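PDB 4ODD: lipocalin allergen from Canis lupus familiaris, which probably binds small molecules in the manner of other lipocalins and, as a secreted Can f 4 variant, is a dog dander allergen. Local coordinates for residues I90-Y100 and D127-K138; L8-T17 and I36-I45. All blocks are in the same frame, centred on the assembly; numbering follows the deposited sequence.

Contact 1 of 2, residues I90-Y100 and D127-K138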
loop_
_atom_site.group_PDB
_atom_site.type_symbol
_atom_site.label_atom_id
_atom_site.label_comp_id
_atom_site.label_asym_id
_atom_site.label_seq_id
_atom_site.Cartn_x
_atom_site.Cartn_y
_atom_site.Cartn_z
ATOM N N ILE A 90 0.905 0.547 9.584
ATOM C CA ILE A 90 1.924 0.874 10.569
ATOM C C ILE A 90 1.552 2.139 11.349
ATOM O O ILE A 90 1.881 2.271 12.526
ATOM C CB ILE A 90 3.300 1.098 9.903
ATOM C CG1 ILE A 90 3.742 -0.149 9.125
ATOM C CG2 ILE A 90 4.330 1.478 10.938
ATOM C CD1 ILE A 90 3.722 -1.403 9.953
ATOM N N ASP A 91 0.857 3.065 10.694
ATOM C CA ASP A 91 0.633 4.388 11.276
ATOM C C ASP A 91 -0.423 5.179 10.509
ATOM O O ASP A 91 -0.537 5.064 9.291
ATOM C CB ASP A 91 1.956 5.168 11.278
ATOM C CG ASP A 91 2.074 6.116 12.457
ATOM O OD1 ASP A 91 1.697 5.725 13.583
ATOM O OD2 ASP A 91 2.546 7.253 12.254
ATOM N N MET A 92 -1.201 5.985 11.220
ATOM C CA MET A 92 -2.156 6.865 10.550
ATOM C C MET A 92 -2.311 8.230 11.214
ATOM O O MET A 92 -2.544 8.324 12.422
ATOM C CB MET A 92 -3.535 6.216 10.425
ATOM C CG MET A 92 -4.532 7.073 9.648
ATOM S SD MET A 92 -6.270 6.674 9.943
ATOM C CE MET A 92 -6.493 7.238 11.636
ATOM N N THR A 93 -2.165 9.277 10.403
ATOM C CA THR A 93 -2.570 10.634 10.760
ATOM C C THR A 93 -3.856 10.875 9.965
ATOM O O THR A 93 -4.337 9.956 9.306
ATOM C CB THR A 93 -1.460 11.665 10.421
ATOM O OG1 THR A 93 -1.771 12.360 9.208
ATOM C CG2 THR A 93 -0.102 10.973 10.274
ATOM N N PRO A 94 -4.442 12.085 10.030
ATOM C CA PRO A 94 -5.668 12.276 9.237
ATOM C C PRO A 94 -5.330 12.579 7.779
ATOM O O PRO A 94 -6.155 12.403 6.873
ATOM C CB PRO A 94 -6.330 13.501 9.888
ATOM C CG PRO A 94 -5.519 13.804 11.124
ATOM C CD PRO A 94 -4.152 13.260 10.866
ATOM N N ASN A 95 -4.096 13.033 7.579
ATOM C CA ASN A 95 -3.547 13.303 6.261
ATOM C C ASN A 95 -2.791 12.101 5.668
ATOM O O ASN A 95 -2.655 11.987 4.455
ATOM C CB ASN A 95 -2.622 14.526 6.343
ATOM C CG ASN A 95 -2.014 14.896 5.002
ATOM O OD1 ASN A 95 -2.660 15.550 4.176
ATOM N ND2 ASN A 95 -0.762 14.487 4.782
ATOM N N ALA A 96 -2.310 11.195 6.516
ATOM C CA ALA A 96 -1.390 10.166 6.030
ATOM C C ALA A 96 -1.681 8.712 6.467
ATOM O O ALA A 96 -2.489 8.455 7.367
ATOM C CB ALA A 96 0.054 10.562 6.365
ATOM N N LEU A 97 -1.003 7.771 5.812
ATOM C CA LEU A 97 -1.211 6.351 6.037
ATOM C C LEU A 97 0.041 5.573 5.631
ATOM O O LEU A 97 0.462 5.619 4.478
ATOM C CB LEU A 97 -2.408 5.875 5.215
ATOM C CG LEU A 97 -2.923 4.477 5.517
ATOM C CD1 LEU A 97 -3.503 4.460 6.913
ATOM C CD2 LEU A 97 -3.969 4.070 4.495
ATOM N N ILE A 98 0.639 4.869 6.577
ATOM C CA ILE A 98 1.793 4.028 6.257
ATOM C C ILE A 98 1.442 2.533 6.334
ATOM O O ILE A 98 1.025 2.026 7.390
ATOM C CB ILE A 98 2.990 4.307 7.184
ATOM C CG1 ILE A 98 3.463 5.750 7.024
ATOM C CG2 ILE A 98 4.140 3.338 6.880
ATOM C CD1 ILE A 98 4.607 6.117 7.951
ATOM N N GLY A 99 1.605 1.836 5.214
ATOM C CA GLY A 99 1.292 0.425 5.170
ATOM C C GLY A 99 2.528 -0.416 4.940
ATOM O O GLY A 99 3.520 0.056 4.358
ATOM N N TYR A 100 2.475 -1.662 5.405
ATOM C CA TYR A 100 3.539 -2.617 5.134
ATOM C C TYR A 100 2.954 -3.950 4.725
ATOM O O TYR A 100 2.236 -4.590 5.502
ATOM C CB TYR A 100 4.425 -2.808 6.354
ATOM C CG TYR A 100 5.583 -3.736 6.100
ATOM C CD1 TYR A 100 6.500 -3.475 5.088
ATOM C CD2 TYR A 100 5.775 -4.869 6.881
ATOM C CE1 TYR A 100 7.580 -4.343 4.866
ATOM C CE2 TYR A 100 6.847 -5.727 6.663
ATOM C CZ TYR A 100 7.734 -5.464 5.662
ATOM O OH TYR A 100 8.781 -6.318 5.459
ATOM N N ASP A 127 5.941 12.753 8.335
ATOM C CA ASP A 127 5.439 11.518 7.750
ATOM C C ASP A 127 6.481 10.842 6.847
ATOM O O ASP A 127 6.764 9.643 6.995
ATOM C CB ASP A 127 4.151 11.808 6.977
ATOM C CG ASP A 127 3.036 12.332 7.875
ATOM O OD1 ASP A 127 3.069 12.071 9.097
ATOM O OD2 ASP A 127 2.117 12.997 7.357
ATOM N N ILE A 128 7.060 11.597 5.917
ATOM C CA ILE A 128 8.119 11.040 5.081
ATOM C C ILE A 128 9.203 10.325 5.895
ATOM O O ILE A 128 9.652 9.232 5.536
ATOM C CB ILE A 128 8.785 12.111 4.203
ATOM C CG1 ILE A 128 7.885 12.470 3.024
ATOM C CG2 ILE A 128 10.124 11.620 3.680
ATOM C CD1 ILE A 128 8.642 13.115 1.872
ATOM N N ALA A 129 9.634 10.947 6.985
ATOM C CA ALA A 129 10.648 10.339 7.839
ATOM C C ALA A 129 10.186 8.987 8.369
ATOM O O ALA A 129 10.901 7.988 8.261
ATOM C CB ALA A 129 11.000 11.272 8.994
ATOM N N LYS A 130 8.988 8.970 8.946
ATOM C CA LYS A 130 8.413 7.746 9.505
ATOM C C LYS A 130 8.383 6.658 8.445
ATOM O O LYS A 130 8.644 5.481 8.724
ATOM C CB LYS A 130 7.000 8.001 10.047
ATOM C CG LYS A 130 6.912 8.120 11.564
ATOM C CD LYS A 130 5.496 8.476 12.010
ATOM C CE LYS A 130 5.420 8.722 13.515
ATOM N NZ LYS A 130 4.084 9.239 13.948
ATOM N N PHE A 131 8.079 7.064 7.217
ATOM C CA PHE A 131 8.078 6.123 6.115
ATOM C C PHE A 131 9.465 5.551 5.879
ATOM O O PHE A 131 9.650 4.337 5.940
ATOM C CB PHE A 131 7.535 6.746 4.833
ATOM C CG PHE A 131 7.705 5.862 3.625
ATOM C CD1 PHE A 131 6.930 4.724 3.462
ATOM C CD2 PHE A 131 8.652 6.162 2.659
ATOM C CE1 PHE A 131 7.090 3.910 2.351
ATOM C CE2 PHE A 131 8.814 5.356 1.543
ATOM C CZ PHE A 131 8.036 4.233 1.384
ATOM N N LYS A 132 10.438 6.421 5.619
ATOM C CA LYS A 132 11.800 5.968 5.343
ATOM C C LYS A 132 12.358 5.141 6.504
ATOM O O LYS A 132 13.056 4.133 6.308
ATOM C CB LYS A 132 12.708 7.157 5.019
ATOM C CG LYS A 132 12.227 7.970 3.827
ATOM C CD LYS A 132 13.372 8.724 3.139
ATOM C CE LYS A 132 12.877 9.526 1.928
ATOM N NZ LYS A 132 13.995 10.076 1.090
ATOM N N LYS A 133 12.023 5.573 7.713
ATOM C CA LYS A 133 12.370 4.822 8.903
ATOM C C LYS A 133 11.864 3.389 8.765
ATOM O O LYS A 133 12.656 2.451 8.818
ATOM C CB LYS A 133 11.770 5.491 10.141
ATOM C CG LYS A 133 12.122 4.822 11.470
ATOM C CD LYS A 133 11.505 5.589 12.647
ATOM C CE LYS A 133 11.580 4.805 13.951
ATOM N NZ LYS A 133 10.632 3.657 13.961
ATOM N N LEU A 134 10.553 3.229 8.571
ATOM C CA LEU A 134 9.964 1.903 8.397
ATOM C C LEU A 134 10.674 1.126 7.307
ATOM O O LEU A 134 11.062 -0.028 7.500
ATOM C CB LEU A 134 8.474 1.977 8.047
ATOM C CG LEU A 134 7.921 0.597 7.653
ATOM C CD1 LEU A 134 7.408 -0.145 8.878
ATOM C CD2 LEU A 134 6.844 0.695 6.580
ATOM N N SER A 135 10.821 1.764 6.152
ATOM C CA SER A 135 11.452 1.123 5.019
ATOM C C SER A 135 12.817 0.586 5.460
ATOM O O SER A 135 13.158 -0.576 5.216
ATOM C CB SER A 135 11.569 2.104 3.856
ATOM O OG SER A 135 12.098 1.459 2.723
ATOM N N ARG A 136 13.584 1.424 6.147
ATOM C CA ARG A 136 14.877 0.996 6.658
ATOM C C ARG A 136 14.726 -0.204 7.597
ATOM O O ARG A 136 15.411 -1.209 7.423
ATOM C CB ARG A 136 15.572 2.161 7.364
ATOM C CG ARG A 136 17.019 1.903 7.748
ATOM C CD ARG A 136 17.627 3.113 8.460
ATOM N NE ARG A 136 16.840 3.530 9.621
ATOM C CZ ARG A 136 16.122 4.650 9.681
ATOM N NH1 ARG A 136 16.098 5.484 8.645
ATOM N NH2 ARG A 136 15.431 4.945 10.779
ATOM N N GLU A 137 13.818 -0.101 8.570
ATOM C CA GLU A 137 13.643 -1.151 9.580
ATOM C C GLU A 137 13.428 -2.516 8.935
ATOM O O GLU A 137 13.976 -3.522 9.383
ATOM C CB GLU A 137 12.459 -0.859 10.515
ATOM C CG GLU A 137 12.161 0.609 10.803
ATOM C CD GLU A 137 13.119 1.260 11.796
ATOM O OE1 GLU A 137 14.350 1.230 11.562
ATOM O OE2 GLU A 137 12.634 1.820 12.808
ATOM N N LYS A 138 12.619 -2.543 7.885
ATOM C CA LYS A 138 12.270 -3.795 7.228
ATOM C C LYS A 138 13.316 -4.227 6.212
ATOM O O LYS A 138 13.064 -5.117 5.407
ATOM C CB LYS A 138 10.899 -3.677 6.576
ATOM C CG LYS A 138 9.801 -3.311 7.569
ATOM C CD LYS A 138 9.682 -4.389 8.621
ATOM C CE LYS A 138 8.602 -4.090 9.629
ATOM N NZ LYS A 138 8.442 -5.279 10.523
#
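Strand 96-100 and helix 127-137 run almost exactly parallel, 4° apart in direction with their axes 9.5 Å from each other, and the backbones come nearest where Ile98 lies under Phe131. Leu134 carries much of the apolar packing. Its two methyls divide the work: CD1 lies on Ile90, with 3.7 Å from Leu134 CD1 to Ile90 CG1, whereas CD2 reaches Ile98, with 3.8 Å from Leu134 CD2 to Ile98 CG2. The Leu134 and Ile98 side chains interleave, pointing opposite ways. The other branch of Ile98 climbs toward the preceding helical turn, where Ile98 CD1 meets Lys130 CB at 3.7 Å and also approaches the backbone N and CB of Phe131. The Lys130 chain, extended beyond CG, reaches across to Asp91, and Lys130 NZ forms a salt bridge with Asp91 OD2, 3.0 Å. The nitrogen arrives on the syn side of that oxygen, 20° out of the carboxylate plane. Asp91 belongs to a classic beta bulge, in which it and Ile90 both face Ile98. At the hairpin end, the Asp127 carboxylate sits over the methyls of Ala96 and Thr93, with 3.3 Å between Asp127 OD2 and Ala96 CB. At the other end, with chi1 near 180° (-177°), the Tyr100 ring swings out beneath Lys138. Lys138 CG makes a CH-pi contact over one face, 3.5 Å from Tyr100 CZ, and its CD and CE continue across toward CE2. Phe131 turns instead toward Ala114 and Ser21 on neighbouring strands. Such a helix laid lengthwise against the outside of an antiparallel barrel, near the C-terminal end of the chain, is a hallmark of the lipocalin fold.

Contact 2 of 2, residues L8-T17 and I36-I45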
loop_
_atom_site.group_PDB
_atom_site.type_symbol
_atom_site.label_atom_id
_atom_site.label_comp_id
_atom_site.label_asym_id
_atom_site.label_seq_id
_atom_site.Cartn_x
_atom_site.Cartn_y
_atom_site.Cartn_z
ATOM N N LEU A 8 -7.629 1.256 12.490
ATOM C CA LEU A 8 -8.496 0.538 11.555
ATOM C C LEU A 8 -9.870 1.173 11.351
ATOM O O LEU A 8 -10.496 0.992 10.297
ATOM C CB LEU A 8 -8.660 -0.928 11.980
ATOM C CG LEU A 8 -7.505 -1.891 11.680
ATOM C CD1 LEU A 8 -7.779 -3.257 12.296
ATOM C CD2 LEU A 8 -7.233 -2.020 10.174
ATOM N N THR A 9 -10.353 1.916 12.336
ATOM C CA THR A 9 -11.686 2.486 12.207
ATOM C C THR A 9 -11.672 3.641 11.223
ATOM O O THR A 9 -12.488 3.701 10.291
ATOM C CB THR A 9 -12.221 3.016 13.550
ATOM O OG1 THR A 9 -11.980 2.056 14.590
ATOM C CG2 THR A 9 -13.716 3.296 13.440
ATOM N N GLN A 10 -10.711 4.536 11.436
ATOM C CA GLN A 10 -10.653 5.817 10.752
ATOM C C GLN A 10 -10.121 5.767 9.325
ATOM O O GLN A 10 -10.072 6.794 8.658
ATOM C CB GLN A 10 -9.792 6.790 11.563
ATOM C CG GLN A 10 -10.378 7.160 12.911
ATOM C CD GLN A 10 -11.765 7.781 12.788
ATOM O OE1 GLN A 10 -12.777 7.072 12.797
ATOM N NE2 GLN A 10 -11.819 9.111 12.667
ATOM N N VAL A 11 -9.702 4.599 8.850
ATOM C CA VAL A 11 -8.957 4.578 7.592
ATOM C C VAL A 11 -9.848 4.570 6.366
ATOM O O VAL A 11 -9.399 4.892 5.266
ATOM C CB VAL A 11 -7.965 3.396 7.490
ATOM C CG1 VAL A 11 -7.285 3.186 8.805
ATOM C CG2 VAL A 11 -8.674 2.134 7.074
ATOM N N SER A 12 -11.105 4.195 6.547
ATOM C CA SER A 12 -12.000 4.110 5.414
ATOM C C SER A 12 -12.057 5.432 4.685
ATOM O O SER A 12 -12.063 6.494 5.310
ATOM C CB SER A 12 -13.384 3.688 5.860
ATOM O OG SER A 12 -13.411 2.280 6.014
ATOM N N GLY A 13 -12.070 5.361 3.360
ATOM C CA GLY A 13 -12.132 6.560 2.540
ATOM C C GLY A 13 -11.055 6.651 1.480
ATOM O O GLY A 13 -10.339 5.687 1.198
ATOM N N PRO A 14 -10.924 7.831 0.886
ATOM C CA PRO A 14 -10.034 7.981 -0.267
ATOM C C PRO A 14 -8.570 7.985 0.170
ATOM O O PRO A 14 -8.246 8.402 1.299
ATOM C CB PRO A 14 -10.434 9.349 -0.829
ATOM C CG PRO A 14 -10.892 10.130 0.380
ATOM C CD PRO A 14 -11.570 9.101 1.278
ATOM N N TRP A 15 -7.693 7.502 -0.713
ATOM C CA TRP A 15 -6.266 7.556 -0.478
ATOM C C TRP A 15 -5.550 7.678 -1.801
ATOM O O TRP A 15 -6.043 7.196 -2.828
ATOM C CB TRP A 15 -5.805 6.291 0.228
ATOM C CG TRP A 15 -6.243 6.225 1.636
ATOM C CD1 TRP A 15 -7.225 5.431 2.149
ATOM C CD2 TRP A 15 -5.729 6.989 2.729
ATOM N NE1 TRP A 15 -7.351 5.645 3.496
ATOM C CE2 TRP A 15 -6.443 6.597 3.881
ATOM C CE3 TRP A 15 -4.734 7.968 2.847
ATOM C CZ2 TRP A 15 -6.196 7.149 5.140
ATOM C CZ3 TRP A 15 -4.491 8.521 4.096
ATOM C CH2 TRP A 15 -5.222 8.109 5.228
ATOM N N LYS A 16 -4.392 8.322 -1.772
ATOM C CA LYS A 16 -3.561 8.481 -2.943
ATOM C C LYS A 16 -2.180 7.934 -2.577
ATOM O O LYS A 16 -1.708 8.137 -1.446
ATOM C CB LYS A 16 -3.486 9.961 -3.334
ATOM C CG LYS A 16 -2.367 10.281 -4.319
ATOM C CD LYS A 16 -2.292 11.777 -4.653
ATOM C CE LYS A 16 -1.223 12.065 -5.728
ATOM N NZ LYS A 16 -1.430 11.240 -6.966
ATOM N N THR A 17 -1.535 7.233 -3.510
ATOM C CA THR A 17 -0.202 6.721 -3.214
ATOM C C THR A 17 0.834 7.827 -3.377
ATOM O O THR A 17 0.876 8.486 -4.407
ATOM C CB THR A 17 0.207 5.551 -4.123
ATOM O OG1 THR A 17 -0.839 4.574 -4.163
ATOM C CG2 THR A 17 1.489 4.918 -3.596
ATOM N N ILE A 36 1.367 0.594 -7.212
ATOM C CA ILE A 36 -0.048 0.713 -6.892
ATOM C C ILE A 36 -0.502 2.154 -6.733
ATOM O O ILE A 36 0.065 2.931 -5.950
ATOM C CB ILE A 36 -0.368 0.003 -5.563
ATOM C CG1 ILE A 36 -0.069 -1.482 -5.667
ATOM C CG2 ILE A 36 -1.826 0.215 -5.189
ATOM C CD1 ILE A 36 -0.762 -2.121 -6.810
ATOM N N TYR A 37 -1.546 2.518 -7.456
ATOM C CA TYR A 37 -2.118 3.840 -7.269
ATOM C C TYR A 37 -3.419 3.688 -6.530
ATOM O O TYR A 37 -4.425 3.236 -7.082
ATOM C CB TYR A 37 -2.310 4.550 -8.604
ATOM C CG TYR A 37 -0.990 4.837 -9.280
ATOM C CD1 TYR A 37 -0.231 5.955 -8.919
ATOM C CD2 TYR A 37 -0.488 3.991 -10.269
ATOM C CE1 TYR A 37 0.987 6.233 -9.539
ATOM C CE2 TYR A 37 0.717 4.264 -10.888
ATOM C CZ TYR A 37 1.451 5.379 -10.517
ATOM O OH TYR A 37 2.649 5.622 -11.142
ATOM N N LEU A 38 -3.385 4.036 -5.256
ATOM C CA LEU A 38 -4.576 3.937 -4.440
ATOM C C LEU A 38 -5.660 4.886 -4.861
ATOM O O LEU A 38 -5.394 6.000 -5.332
ATOM C CB LEU A 38 -4.242 4.115 -2.970
ATOM C CG LEU A 38 -4.298 2.663 -2.489
ATOM C CD1 LEU A 38 -3.036 2.269 -1.732
ATOM C CD2 LEU A 38 -5.584 2.371 -1.702
ATOM N N ARG A 39 -6.889 4.417 -4.712
ATOM C CA ARG A 39 -8.043 5.287 -4.863
ATOM C C ARG A 39 -8.759 5.370 -3.531
ATOM O O ARG A 39 -9.102 6.462 -3.074
ATOM C CB ARG A 39 -8.979 4.790 -5.961
ATOM C CG ARG A 39 -8.409 5.010 -7.375
ATOM C CD ARG A 39 -8.207 6.496 -7.662
ATOM N NE ARG A 39 -7.662 6.743 -8.985
ATOM C CZ ARG A 39 -6.384 7.012 -9.227
ATOM N NH1 ARG A 39 -5.513 7.062 -8.233
ATOM N NH2 ARG A 39 -5.974 7.225 -10.467
ATOM N N GLY A 40 -8.966 4.223 -2.887
ATOM C CA GLY A 40 -9.610 4.241 -1.591
ATOM C C GLY A 40 -9.588 2.930 -0.847
ATOM O O GLY A 40 -9.280 1.875 -1.397
ATOM N N ILE A 41 -9.920 3.002 0.431
ATOM C CA ILE A 41 -10.043 1.812 1.245
ATOM C C ILE A 41 -11.369 1.766 1.992
ATOM O O ILE A 41 -11.842 2.782 2.517
ATOM C CB ILE A 41 -8.911 1.751 2.252
ATOM C CG1 ILE A 41 -7.588 1.596 1.508
ATOM C CG2 ILE A 41 -9.146 0.614 3.231
ATOM C CD1 ILE A 41 -6.372 1.896 2.360
ATOM N N ASN A 42 -11.957 0.575 2.038
ATOM C CA ASN A 42 -13.228 0.362 2.722
ATOM C C ASN A 42 -13.066 -0.664 3.813
ATOM O O ASN A 42 -12.666 -1.791 3.544
ATOM C CB ASN A 42 -14.286 -0.133 1.745
ATOM C CG ASN A 42 -14.313 0.662 0.480
ATOM O OD1 ASN A 42 -13.418 0.539 -0.363
ATOM N ND2 ASN A 42 -15.338 1.488 0.326
ATOM N N VAL A 43 -13.371 -0.271 5.042
ATOM C CA VAL A 43 -13.415 -1.201 6.166
ATOM C C VAL A 43 -14.848 -1.644 6.508
ATOM O O VAL A 43 -15.691 -0.818 6.851
ATOM C CB VAL A 43 -12.790 -0.554 7.415
ATOM C CG1 VAL A 43 -12.612 -1.579 8.526
ATOM C CG2 VAL A 43 -11.450 0.089 7.059
ATOM N N ASP A 44 -15.126 -2.941 6.410
ATOM C CA ASP A 44 -16.423 -3.488 6.819
ATOM C C ASP A 44 -16.249 -4.136 8.189
ATOM O O ASP A 44 -16.100 -5.359 8.313
ATOM C CB ASP A 44 -16.942 -4.493 5.784
ATOM C CG ASP A 44 -18.339 -5.011 6.104
ATOM O OD1 ASP A 44 -18.834 -4.790 7.234
ATOM O OD2 ASP A 44 -18.939 -5.668 5.223
ATOM N N ILE A 45 -16.284 -3.262 9.196
ATOM C CA ILE A 45 -15.889 -3.545 10.578
ATOM C C ILE A 45 -16.631 -4.685 11.262
ATOM O O ILE A 45 -16.037 -5.420 12.039
ATOM C CB ILE A 45 -16.014 -2.286 11.460
ATOM C CG1 ILE A 45 -15.219 -1.127 10.838
ATOM C CG2 ILE A 45 -15.562 -2.590 12.887
ATOM C CD1 ILE A 45 -15.599 0.270 11.353
#
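Gly13 pairs with Ile41 where the first strand of the lipocalin barrel meets the second, and Gly13-Pro14-Trp15 is the Gly-X-Trp signature of the family. The pairing is antiparallel: Gly13 and Ile41 form a hydrogen-bonded pair, Gly13 N to Ile41 O 2.7 Å, and Pro14 with Gly40 is the non-hydrogen-bonded pair beside it. Next, Trp15 N reaches Arg39 O at 2.9 Å, but from 56° above the carbonyl plane, a distortion that coincides with the classic bulge in which Arg39 and Gly40 both face Asn53 of the following strand. The side chain of Ile41 fills the angle between Trp15 and Val11. Ile41 CB starts 4.0 Å from Trp15 CD1. There chi1 of -65° sets Ile41 CG1 beside the backbone N and leaves CG2 anti to it. Ile41 CG2 approaches Val11 CG2 at 4.2 Å. Ile41 CG1 also lies against Trp15 CD1, and Ile41 CD1 comes in obliquely to the same corner of the indole, 3.6 Å from Trp15 CD1 and near NE1. That indole is helped to keep its rotation by its own N-H: Trp15 NE1 gives a bond of 2.8 Å to Val11 O, which lies only 11° out of the ring plane, and so ties the strand back to the turn after helix 6-10. Arg119 adds a cation-pi interaction with the same indole. Further toward the helix, Val11 CG2 also packs on Val43 CG2, and Ser12 OG accepts the N-H of Val43, a side chain extending the pairing past the last backbone bond. At the far end of the contact a threonine hydroxyl takes over that role, gripped by two bonds: Thr17 OG1 donates to Ile36 O at 2.6 Å and accepts from Leu38 N at 2.8 Å.

How the contacts relate
Contact 2 joins the first two strands of the barrel, next to helix 6-10, and contact 1 lays the late helix on a later hairpin; their centres are about 15 Å apart on one continuous sheet. They meet directly on the side of strand 96-100 turned from the helix, where Trp15 CZ3 lies 3.5 Å from Leu97 CB and Trp15 CH2 is 3.5 Å from Ala96 O. Met92 packs beside them, Met92 SD being 3.8 Å from Val11 CG1. Strand 110-118 bridges the two, since Met117 touches both Leu97 and Trp15. Contact 2 is thus part of the barrel wall and contact 1 covers its outside; in lipocalins generally the barrel interior is the ligand pocket.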